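Local coordinates for protein aromatic-ring-hydroxylating dioxygenase beta subunit (PDB 6VW4) that is of unknown function but binds the aromatic polyketide S-DNPA in an NTF2-like pocket, any dioxygenase activity being only tentative, at residues 96-102 and 118-124; 10-15 and 82-86; 22-27 and 75-80. One frame throughout, in Å; residues are numbered along the deposited sequence.

Contact 1: 96-102 and 118-124; sequences VQADFYT and CPVRDVL. With SDN ([(3S)-9-hydroxy-1-methyl-10-oxo-4,10-dihydro-3H-benzo[g]isochromen-3-yl]acetic acid), chain C.
Strands 96-108 and 111-126 form a long antiparallel hairpin in the curved sheet of this SnoaL-like (NTF2 superfamily) domain, and residues 96-102 pair with 118-124 along its arms. The register is unbroken: hydrogen-bonded pairs Val96-Leu124, Ala98-Asp122, Phe100-Val120 and Thr102-Cys118 are separated by non-hydrogen-bonded ones, with the segment axes 160° apart. On the face carrying Gln97, Asp99 and Arg121, the guanidinium has two partners, and a bend at chi3 (-68°) helps bring it to both. Arg121 NE donates at 2.9 Å to the syn lone pair of Asp99 OD1, in the guanidinium plane and nearly straight, a salt bridge. Over one face of the same group lies the Gln97 amide; the planes are 8° apart, with Gln97 CD 3.3 Å from Arg121 NE, and the amide oxygen is badly angled for a bond, so this is a stack. A water donates to Asp99 OD1 and, weakly, to Val120 O. On the other face of the sheet the Phe100 ring receives Val120 CB over one face, 3.9 Å from the ring centroid, a CH-pi contact. Asp122 OD2 comes within 3.5 Å of Phe100 CE1, while its polar partners are Arg137, in a salt bridge, and Gln18. Toward the ligand, Thr102 OG1 lies 3.5 Å from SDN C8 and Val120 CG2 3.9 Å from the same carbon. Charge pairs thus occur on both faces of the sheet, whereas at the ligand end Thr102 and Val120 meet the polyketide by van der Waals contact, buried Thr102 OG1 having no hydrogen-bond partner in the model.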
loop_
_atom_site.group_PDB
_atom_site.type_symbol
_atom_site.label_atom_id
_atom_site.label_comp_id
_atom_site.label_asym_id
_atom_site.label_seq_id
_atom_site.Cartn_x
_atom_site.Cartn_y
_atom_site.Cartn_z
ATOM N N VAL A 96 20.829 -0.006 -6.557
ATOM C CA VAL A 96 19.678 0.887 -6.482
ATOM C C VAL A 96 19.261 1.088 -5.038
ATOM O O VAL A 96 19.202 0.142 -4.245
ATOM C CB VAL A 96 18.491 0.375 -7.321
ATOM C CG1 VAL A 96 17.978 -0.917 -6.787
ATOM C CG2 VAL A 96 17.386 1.429 -7.365
ATOM N N GLN A 97 18.967 2.334 -4.710
ATOM C CA GLN A 97 18.445 2.706 -3.410
ATOM C C GLN A 97 16.923 2.811 -3.452
ATOM O O GLN A 97 16.370 3.433 -4.354
ATOM C CB GLN A 97 19.041 4.034 -2.972
ATOM C CG GLN A 97 18.647 4.429 -1.558
ATOM C CD GLN A 97 19.224 5.773 -1.169
ATOM O OE1 GLN A 97 18.568 6.810 -1.283
ATOM N NE2 GLN A 97 20.455 5.755 -0.682
ATOM N N ALA A 98 16.269 2.229 -2.449
ATOM C CA ALA A 98 14.826 2.228 -2.314
ATOM C C ALA A 98 14.429 2.794 -0.956
ATOM O O ALA A 98 14.747 2.202 0.083
ATOM C CB ALA A 98 14.275 0.812 -2.455
ATOM N N ASP A 99 13.679 3.893 -0.975
ATOM C CA ASP A 99 13.068 4.484 0.219
ATOM C C ASP A 99 11.569 4.217 0.222
ATOM O O ASP A 99 10.890 4.442 -0.787
ATOM C CB ASP A 99 13.293 5.998 0.286
ATOM C CG ASP A 99 14.766 6.364 0.444
ATOM O OD1 ASP A 99 15.400 5.778 1.333
ATOM O OD2 ASP A 99 15.285 7.223 -0.303
ATOM N N PHE A 100 11.051 3.784 1.362
ATOM C CA PHE A 100 9.650 3.444 1.425
ATOM C C PHE A 100 9.179 3.422 2.875
ATOM O O PHE A 100 9.955 3.582 3.811
ATOM C CB PHE A 100 9.408 2.092 0.713
ATOM C CG PHE A 100 10.156 0.943 1.314
ATOM C CD1 PHE A 100 11.489 0.678 0.951
ATOM C CD2 PHE A 100 9.547 0.123 2.239
ATOM C CE1 PHE A 100 12.188 -0.396 1.496
ATOM C CE2 PHE A 100 10.253 -0.978 2.817
ATOM C CZ PHE A 100 11.566 -1.229 2.445
ATOM N N TYR A 101 7.866 3.235 3.027
ATOM C CA TYR A 101 7.182 3.164 4.306
ATOM C C TYR A 101 6.802 1.720 4.566
ATOM O O TYR A 101 6.408 0.981 3.646
ATOM C CB TYR A 101 5.913 4.046 4.330
ATOM C CG TYR A 101 6.144 5.553 4.283
ATOM C CD1 TYR A 101 7.424 6.102 4.450
ATOM C CD2 TYR A 101 5.077 6.424 4.065
ATOM C CE1 TYR A 101 7.611 7.471 4.433
ATOM C CE2 TYR A 101 5.245 7.760 4.038
ATOM C CZ TYR A 101 6.509 8.286 4.254
ATOM O OH TYR A 101 6.654 9.645 4.212
ATOM N N THR A 102 6.916 1.325 5.822
ATOM C CA THR A 102 6.387 0.059 6.292
ATOM C C THR A 102 5.362 0.325 7.378
ATOM O O THR A 102 5.563 1.199 8.221
ATOM C CB THR A 102 7.471 -0.867 6.867
ATOM O OG1 THR A 102 8.447 -1.105 5.860
ATOM C CG2 THR A 102 6.837 -2.205 7.241
ATOM N N CYS A 118 7.133 2.661 10.031
ATOM C CA CYS A 118 8.587 2.637 9.863
ATOM C C CYS A 118 9.073 3.096 8.491
ATOM O O CYS A 118 8.782 2.454 7.472
ATOM C CB CYS A 118 9.139 1.226 10.073
ATOM S SG CYS A 118 8.775 0.390 11.619
ATOM N N PRO A 119 9.807 4.193 8.415
ATOM C CA PRO A 119 10.518 4.505 7.171
ATOM C C PRO A 119 11.722 3.583 7.050
ATOM O O PRO A 119 12.390 3.265 8.039
ATOM C CB PRO A 119 10.929 5.978 7.332
ATOM C CG PRO A 119 10.800 6.289 8.756
ATOM C CD PRO A 119 9.938 5.248 9.428
ATOM N N VAL A 120 11.959 3.107 5.835
ATOM C CA VAL A 120 12.977 2.096 5.584
ATOM C C VAL A 120 13.765 2.502 4.355
ATOM O O VAL A 120 13.190 2.971 3.362
ATOM C CB VAL A 120 12.368 0.699 5.381
ATOM C CG1 VAL A 120 13.487 -0.354 5.171
ATOM C CG2 VAL A 120 11.503 0.322 6.539
ATOM N N ARG A 121 15.068 2.266 4.394
ATOM C CA ARG A 121 15.921 2.390 3.214
ATOM C C ARG A 121 16.552 1.042 2.871
ATOM O O ARG A 121 17.210 0.415 3.714
ATOM C CB ARG A 121 17.015 3.426 3.426
ATOM C CG ARG A 121 18.008 3.450 2.269
ATOM C CD ARG A 121 18.903 4.682 2.276
ATOM N NE ARG A 121 18.186 5.918 2.002
ATOM C CZ ARG A 121 18.690 7.139 2.145
ATOM N NH1 ARG A 121 19.935 7.298 2.565
ATOM N NH2 ARG A 121 17.943 8.201 1.865
ATOM N N ASP A 122 16.337 0.594 1.641
ATOM C CA ASP A 122 16.958 -0.608 1.113
ATOM C C ASP A 122 18.008 -0.201 0.086
ATOM O O ASP A 122 17.856 0.814 -0.607
ATOM C CB ASP A 122 15.943 -1.517 0.412
ATOM C CG ASP A 122 15.182 -2.396 1.353
ATOM O OD1 ASP A 122 15.497 -2.384 2.569
ATOM O OD2 ASP A 122 14.281 -3.117 0.860
ATOM N N VAL A 123 19.060 -1.010 -0.032
ATOM C CA VAL A 123 19.984 -0.939 -1.167
ATOM C C VAL A 123 19.967 -2.307 -1.842
ATOM O O VAL A 123 20.181 -3.336 -1.182
ATOM C CB VAL A 123 21.403 -0.551 -0.746
ATOM C CG1 VAL A 123 22.316 -0.595 -1.960
ATOM C CG2 VAL A 123 21.421 0.869 -0.102
ATOM N N LEU A 124 19.659 -2.328 -3.139
ATOM C CA LEU A 124 19.581 -3.564 -3.910
ATOM C C LEU A 124 20.680 -3.579 -4.966
ATOM O O LEU A 124 21.076 -2.534 -5.498
ATOM C CB LEU A 124 18.225 -3.745 -4.612
ATOM C CG LEU A 124 17.088 -3.914 -3.577
ATOM C CD1 LEU A 124 16.307 -2.617 -3.476
ATOM C CD2 LEU A 124 16.109 -4.974 -3.891
HETATM O O4 SDN C . 12.119 -7.096 7.562
HETATM C C11 SDN C . 11.582 -5.812 7.666
HETATM C C12 SDN C . 11.188 -5.276 8.892
HETATM C C13 SDN C . 11.363 -6.136 10.165
HETATM O O5 SDN C . 11.824 -7.227 10.089
HETATM C C14 SDN C . 10.940 -5.562 11.505
HETATM C C15 SDN C . 11.131 -6.405 12.788
HETATM O O3 SDN C . 11.322 -5.655 14.007
HETATM C C16 SDN C . 11.304 -7.931 12.777
HETATM C C10 SDN C . 11.386 -5.066 6.516
HETATM C C9 SDN C . 10.830 -3.778 6.584
HETATM C C8 SDN C . 10.452 -3.239 7.804
HETATM C C7 SDN C . 10.620 -3.985 8.966
HETATM C C6 SDN C . 10.178 -3.377 10.337
HETATM C C5 SDN C . 10.380 -4.233 11.586
HETATM C C4 SDN C . 9.991 -3.680 12.885
HETATM C C3 SDN C . 10.494 -4.441 14.101
HETATM C C2 SDN C . 9.163 -4.904 14.665
HETATM C C1 SDN C . 8.627 -4.331 15.961
HETATM O O2 SDN C . 9.258 -3.421 16.546
HETATM O O1 SDN C . 7.549 -4.802 16.427
HETATM O O HOH W 1 13.635 5.781 3.874
#

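Contact 2: 10-15 and 82-86; sequences LYAEVQ and MLAID
With CG trans to its own backbone N (chi1 -170°), the Tyr11 side chain leaves the helix and runs across to the strand, where OH donates to Leu83 O at 2.6 Å. Leu83, whose CG is likewise trans to N (chi1 171°), advances from the opposite direction and lays CD2 over one face of that ring, 4.0 Å from its centroid and 15° off the normal, a CH-pi contact. The donor hydroxyl is tilted from the plane of the carbonyl it meets. A water donates to Tyr11 OH and accepts from Leu83 N, so the tyrosine is linked to both backbone polar groups of Leu83. These contacts seat the N-terminal helix 8-26 of the NTF2-like fold against strand 75-86, an outermost strand of the sheet within the chain, with the segment axes 9.5 Å apart. Around the ring, Ile85 CD1 approaches the edge at 4.0 Å from Tyr11 CD2. Leu83 CD2 is also touched by Gln15 CG, at 3.7 Å, and by Val14 CG1, at 4.0 Å, which places the methyl among three helix side chains. Gln16 of the second subunit donates to Ile85 O, bringing the subunit interface to this strand.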
loop_
_atom_site.group_PDB
_atom_site.type_symbol
_atom_site.label_atom_id
_atom_site.label_comp_id
_atom_site.label_asym_id
_atom_site.label_seq_id
_atom_site.Cartn_x
_atom_site.Cartn_y
_atom_site.Cartn_z
ATOM N N LEU A 10 12.297 -1.460 -13.455
ATOM C CA LEU A 10 12.977 -1.701 -12.192
ATOM C C LEU A 10 12.061 -1.410 -11.005
ATOM O O LEU A 10 12.150 -2.075 -9.971
ATOM C CB LEU A 10 14.236 -0.845 -12.126
ATOM C CG LEU A 10 15.132 -1.034 -10.904
ATOM C CD1 LEU A 10 15.699 -2.394 -10.760
ATOM C CD2 LEU A 10 16.187 0.021 -11.061
ATOM N N TYR A 11 11.186 -0.416 -11.134
ATOM C CA TYR A 11 10.299 -0.062 -10.029
ATOM C C TYR A 11 9.388 -1.238 -9.691
ATOM O O TYR A 11 9.299 -1.674 -8.535
ATOM C CB TYR A 11 9.507 1.200 -10.421
ATOM C CG TYR A 11 8.729 1.839 -9.330
ATOM C CD1 TYR A 11 7.406 1.463 -9.084
ATOM C CD2 TYR A 11 9.293 2.810 -8.545
ATOM C CE1 TYR A 11 6.685 2.044 -8.080
ATOM C CE2 TYR A 11 8.578 3.409 -7.548
ATOM C CZ TYR A 11 7.283 3.013 -7.308
ATOM O OH TYR A 11 6.600 3.623 -6.312
ATOM N N ALA A 12 8.762 -1.814 -10.707
ATOM C CA ALA A 12 7.961 -3.024 -10.509
ATOM C C ALA A 12 8.798 -4.207 -10.016
ATOM O O ALA A 12 8.328 -5.021 -9.204
ATOM C CB ALA A 12 7.246 -3.396 -11.812
ATOM N N GLU A 13 10.016 -4.354 -10.526
ATOM C CA GLU A 13 10.864 -5.453 -10.068
ATOM C C GLU A 13 11.201 -5.319 -8.579
ATOM O O GLU A 13 11.230 -6.317 -7.852
ATOM C CB GLU A 13 12.138 -5.493 -10.915
ATOM C CG GLU A 13 12.771 -6.869 -11.015
ATOM C CD GLU A 13 14.162 -6.879 -11.661
ATOM O OE1 GLU A 13 14.565 -5.903 -12.328
ATOM O OE2 GLU A 13 14.861 -7.895 -11.466
ATOM N N VAL A 14 11.468 -4.096 -8.098
ATOM C CA VAL A 14 11.733 -3.918 -6.660
ATOM C C VAL A 14 10.493 -4.271 -5.829
ATOM O O VAL A 14 10.585 -4.981 -4.811
ATOM C CB VAL A 14 12.215 -2.495 -6.351
ATOM C CG1 VAL A 14 12.276 -2.301 -4.795
ATOM C CG2 VAL A 14 13.567 -2.226 -7.015
ATOM N N GLN A 15 9.315 -3.816 -6.263
ATOM C CA GLN A 15 8.093 -4.150 -5.532
ATOM C C GLN A 15 7.871 -5.659 -5.483
ATOM O O GLN A 15 7.484 -6.202 -4.439
ATOM C CB GLN A 15 6.887 -3.487 -6.177
ATOM C CG GLN A 15 6.925 -2.016 -6.236
ATOM C CD GLN A 15 5.784 -1.476 -7.096
ATOM O OE1 GLN A 15 5.832 -1.496 -8.345
ATOM N NE2 GLN A 15 4.746 -1.021 -6.443
ATOM N N MET A 82 4.644 3.647 -0.708
ATOM C CA MET A 82 5.382 4.890 -0.920
ATOM C C MET A 82 6.811 4.631 -1.347
ATOM O O MET A 82 7.744 5.186 -0.803
ATOM C CB MET A 82 5.309 5.797 0.314
ATOM C CG MET A 82 3.768 6.031 0.732
ATOM S SD MET A 82 2.524 6.699 -0.455
ATOM C CE MET A 82 3.126 8.318 -0.894
ATOM N N LEU A 83 6.974 3.804 -2.364
ATOM C CA LEU A 83 8.322 3.451 -2.798
ATOM C C LEU A 83 8.870 4.537 -3.724
ATOM O O LEU A 83 8.206 4.921 -4.692
ATOM C CB LEU A 83 8.351 2.107 -3.531
ATOM C CG LEU A 83 9.669 1.698 -4.244
ATOM C CD1 LEU A 83 10.707 1.406 -3.168
ATOM C CD2 LEU A 83 9.460 0.452 -5.106
ATOM N N ALA A 84 10.077 5.038 -3.435
ATOM C CA ALA A 84 10.821 5.877 -4.382
ATOM C C ALA A 84 12.209 5.276 -4.599
ATOM O O ALA A 84 12.867 4.874 -3.638
ATOM C CB ALA A 84 10.924 7.327 -3.882
ATOM N N ILE A 85 12.628 5.123 -5.850
ATOM C CA ILE A 85 13.924 4.519 -6.140
ATOM C C ILE A 85 14.857 5.586 -6.725
ATOM O O ILE A 85 14.421 6.613 -7.269
ATOM C CB ILE A 85 13.823 3.312 -7.093
ATOM C CG1 ILE A 85 13.257 3.777 -8.433
ATOM C CG2 ILE A 85 13.027 2.176 -6.485
ATOM C CD1 ILE A 85 13.177 2.649 -9.487
ATOM N N ASP A 86 16.163 5.348 -6.575
ATOM C CA ASP A 86 17.203 6.227 -7.119
ATOM C C ASP A 86 18.460 5.420 -7.463
ATOM O O ASP A 86 18.799 4.431 -6.793
ATOM C CB ASP A 86 17.551 7.352 -6.135
HETATM O O HOH W 2 4.830 3.048 -4.136
#

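Contact 3: 22-27 and 75-80; sequences MHALDE and QRRHMF. With SDN ([(3S)-9-hydroxy-1-methyl-10-oxo-4,10-dihydro-3H-benzo[g]isochromen-3-yl]acetic acid), chain C.
The His78 imidazole and the Asp26 carboxylate lie nearly coplanar, 10° apart, and meet edge to edge: ND1 donates to the syn lone pair of Asp26 OD1 at 2.6 Å. The ligand approaches the imidazole obliquely, SDN C13 lying 3.8 Å from His78 NE2. The Phe80 ring is met obliquely by SDN C9, 3.5 Å from CZ, and by Met22 SD, 4.8 Å from the centroid, a Met-aromatic contact. Asp26 CG stands anti to its carbonyl carbon (chi1 -66°), which sets the carboxylate against the histidine. There OD2 accepts from His78 N at 3.1 Å and also bonds Tyr101 of the third subunit. Helix 8-26 here ends against strand 75-86, the two forming part of the wall of the NTF2-like ligand pocket. A leucine in place of His78 would probably leave Asp26 OD1 without its ring donor, the carboxylate then held through OD2 alone. At the helix end, Gln75 NE2 donates to Asp26 O at 2.8 Å from above the carbonyl plane. That NE2 lies over the centre of the Arg77 guanidinium, whose edge faces Glu27 OE1 in a weak, long salt bridge, 3.5 Å from NH2; Asp142 of the third subunit is its stronger partner. Arg76 NH1 reaches the ligand carboxylate weakly, 3.3 Å from SDN O1.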
loop_
_atom_site.group_PDB
_atom_site.type_symbol
_atom_site.label_atom_id
_atom_site.label_comp_id
_atom_site.label_asym_id
_atom_site.label_seq_id
_atom_site.Cartn_x
_atom_site.Cartn_y
_atom_site.Cartn_z
ATOM N N MET A 22 8.865 -10.394 1.930
ATOM C CA MET A 22 8.020 -10.282 3.113
ATOM C C MET A 22 7.021 -11.424 3.217
ATOM O O MET A 22 6.600 -11.760 4.326
ATOM C CB MET A 22 7.271 -8.950 3.152
ATOM C CG MET A 22 8.114 -7.733 3.331
ATOM S SD MET A 22 9.659 -8.035 4.275
ATOM C CE MET A 22 8.778 -7.733 5.889
ATOM N N HIS A 23 6.614 -12.021 2.096
ATOM C CA HIS A 23 5.764 -13.210 2.199
ATOM C C HIS A 23 6.492 -14.315 2.959
ATOM O O HIS A 23 5.914 -14.984 3.826
ATOM C CB HIS A 23 5.316 -13.719 0.819
ATOM C CG HIS A 23 4.365 -12.793 0.096
ATOM N ND1 HIS A 23 4.087 -12.911 -1.253
ATOM C CD2 HIS A 23 3.643 -11.725 0.534
ATOM C CE1 HIS A 23 3.239 -11.958 -1.613
ATOM N NE2 HIS A 23 2.949 -11.232 -0.546
ATOM N N ALA A 24 7.783 -14.463 2.693
ATOM C CA ALA A 24 8.579 -15.470 3.371
ATOM C C ALA A 24 8.785 -15.101 4.837
ATOM O O ALA A 24 8.624 -15.943 5.719
ATOM C CB ALA A 24 9.917 -15.639 2.645
ATOM N N LEU A 25 9.128 -13.844 5.122
ATOM C CA LEU A 25 9.328 -13.435 6.511
ATOM C C LEU A 25 8.061 -13.662 7.342
ATOM O O LEU A 25 8.104 -14.273 8.425
ATOM C CB LEU A 25 9.743 -11.965 6.551
ATOM C CG LEU A 25 9.713 -11.384 7.965
ATOM C CD1 LEU A 25 10.817 -12.078 8.734
ATOM C CD2 LEU A 25 9.905 -9.897 8.050
ATOM N N ASP A 26 6.914 -13.185 6.836
ATOM C CA ASP A 26 5.686 -13.202 7.626
ATOM C C ASP A 26 5.147 -14.615 7.812
ATOM O O ASP A 26 4.359 -14.836 8.731
ATOM C CB ASP A 26 4.589 -12.341 6.983
ATOM C CG ASP A 26 4.931 -10.833 6.962
ATOM O OD1 ASP A 26 5.740 -10.381 7.787
ATOM O OD2 ASP A 26 4.388 -10.098 6.097
ATOM N N GLU A 27 5.524 -15.567 6.955
ATOM C CA GLU A 27 5.163 -16.960 7.175
ATOM C C GLU A 27 6.239 -17.718 7.949
ATOM O O GLU A 27 6.165 -18.936 8.047
ATOM C CB GLU A 27 4.842 -17.657 5.846
ATOM C CG GLU A 27 3.649 -17.034 5.041
ATOM C CD GLU A 27 2.232 -17.204 5.685
ATOM O OE1 GLU A 27 1.237 -16.658 5.124
ATOM O OE2 GLU A 27 2.101 -17.870 6.748
ATOM N N GLN A 75 0.277 -13.818 14.016
ATOM C CA GLN A 75 0.478 -13.611 12.578
ATOM C C GLN A 75 0.801 -12.150 12.307
ATOM O O GLN A 75 -0.067 -11.284 12.419
ATOM C CB GLN A 75 -0.741 -14.044 11.762
ATOM C CG GLN A 75 -0.518 -14.000 10.241
ATOM C CD GLN A 75 0.675 -14.845 9.783
ATOM O OE1 GLN A 75 0.652 -16.070 9.898
ATOM N NE2 GLN A 75 1.723 -14.190 9.269
ATOM N N ARG A 76 2.029 -11.887 11.933
ATOM C CA ARG A 76 2.448 -10.555 11.545
ATOM C C ARG A 76 2.356 -10.377 10.028
ATOM O O ARG A 76 2.445 -11.339 9.263
ATOM C CB ARG A 76 3.883 -10.294 11.953
ATOM C CG ARG A 76 4.299 -10.898 13.265
ATOM C CD ARG A 76 5.001 -9.848 14.126
ATOM N NE ARG A 76 6.100 -9.185 13.429
ATOM C CZ ARG A 76 6.674 -8.059 13.841
ATOM N NH1 ARG A 76 6.246 -7.473 14.950
ATOM N NH2 ARG A 76 7.664 -7.518 13.142
ATOM N N ARG A 77 2.173 -9.121 9.613
ATOM C CA ARG A 77 2.112 -8.698 8.222
ATOM C C ARG A 77 2.865 -7.386 8.109
ATOM O O ARG A 77 2.715 -6.521 8.968
ATOM C CB ARG A 77 0.689 -8.461 7.723
ATOM C CG ARG A 77 -0.188 -9.681 7.622
ATOM C CD ARG A 77 0.377 -10.722 6.693
ATOM N NE ARG A 77 -0.382 -11.945 6.839
ATOM C CZ ARG A 77 0.008 -13.121 6.383
ATOM N NH1 ARG A 77 1.148 -13.219 5.746
ATOM N NH2 ARG A 77 -0.744 -14.189 6.575
ATOM N N HIS A 78 3.675 -7.242 7.069
ATOM C CA HIS A 78 4.387 -6.008 6.782
ATOM C C HIS A 78 3.844 -5.452 5.485
ATOM O O HIS A 78 4.006 -6.085 4.432
ATOM C CB HIS A 78 5.886 -6.236 6.619
ATOM C CG HIS A 78 6.553 -6.641 7.877
ATOM N ND1 HIS A 78 6.465 -7.915 8.379
ATOM C CD2 HIS A 78 7.304 -5.934 8.752
ATOM C CE1 HIS A 78 7.123 -7.974 9.523
ATOM N NE2 HIS A 78 7.658 -6.790 9.760
ATOM N N MET A 79 3.264 -4.260 5.545
ATOM C CA MET A 79 2.713 -3.596 4.371
ATOM C C MET A 79 3.608 -2.462 3.932
ATOM O O MET A 79 3.729 -1.451 4.641
ATOM C CB MET A 79 1.326 -3.058 4.688
ATOM C CG MET A 79 0.333 -4.153 4.678
ATOM S SD MET A 79 -1.049 -3.820 5.758
ATOM C CE MET A 79 -1.823 -5.466 5.598
ATOM N N PHE A 80 4.124 -2.588 2.723
ATOM C CA PHE A 80 5.012 -1.591 2.181
ATOM C C PHE A 80 4.205 -0.629 1.324
ATOM O O PHE A 80 3.358 -1.063 0.545
ATOM C CB PHE A 80 6.084 -2.276 1.362
ATOM C CG PHE A 80 7.125 -3.014 2.160
ATOM C CD1 PHE A 80 6.975 -3.242 3.507
ATOM C CD2 PHE A 80 8.273 -3.518 1.518
ATOM C CE1 PHE A 80 7.959 -3.914 4.220
ATOM C CE2 PHE A 80 9.247 -4.188 2.225
ATOM C CZ PHE A 80 9.089 -4.395 3.574
HETATM O O4 SDN C . 12.119 -7.096 7.562
HETATM C C11 SDN C . 11.582 -5.812 7.666
HETATM C C12 SDN C . 11.188 -5.276 8.892
HETATM C C13 SDN C . 11.363 -6.136 10.165
HETATM O O5 SDN C . 11.824 -7.227 10.089
HETATM C C14 SDN C . 10.940 -5.562 11.505
HETATM C C15 SDN C . 11.131 -6.405 12.788
HETATM O O3 SDN C . 11.322 -5.655 14.007
HETATM C C16 SDN C . 11.304 -7.931 12.777
HETATM C C10 SDN C . 11.386 -5.066 6.516
HETATM C C9 SDN C . 10.830 -3.778 6.584
HETATM C C8 SDN C . 10.452 -3.239 7.804
HETATM C C7 SDN C . 10.620 -3.985 8.966
HETATM C C6 SDN C . 10.178 -3.377 10.337
HETATM C C5 SDN C . 10.380 -4.233 11.586
HETATM C C4 SDN C . 9.991 -3.680 12.885
HETATM C C3 SDN C . 10.494 -4.441 14.101
HETATM C C2 SDN C . 9.163 -4.904 14.665
HETATM C C1 SDN C . 8.627 -4.331 15.961
HETATM O O2 SDN C . 9.258 -3.421 16.546
HETATM O O1 SDN C . 7.549 -4.802 16.427
HETATM O O HOH W 3 4.037 -13.949 11.735
#

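Along the chain contacts 2 and 3 come first, both joining helix 8-26 to strand 75-86; contact 3 falls between the two halves of contact 2 in sequence, and their centres lie 18 Å apart. Contact 1 follows on strands 96-108 and 111-126. Strand 96-108 neighbours strand 75-86 in the sheet, which puts contact 1 about 9 Å from contact 2 and 16 Å from contact 3, centre to centre. Contacts 1 and 3 both touch SDN: Phe80 packs on Phe100 and Thr102, consistent with a continuous pocket wall. Contact 2 stands away from the ligand, the Leu83 side chain about 11 Å from it. All three border neighbouring subunits, so the helix-sheet core contributes to contacts between the three subunits.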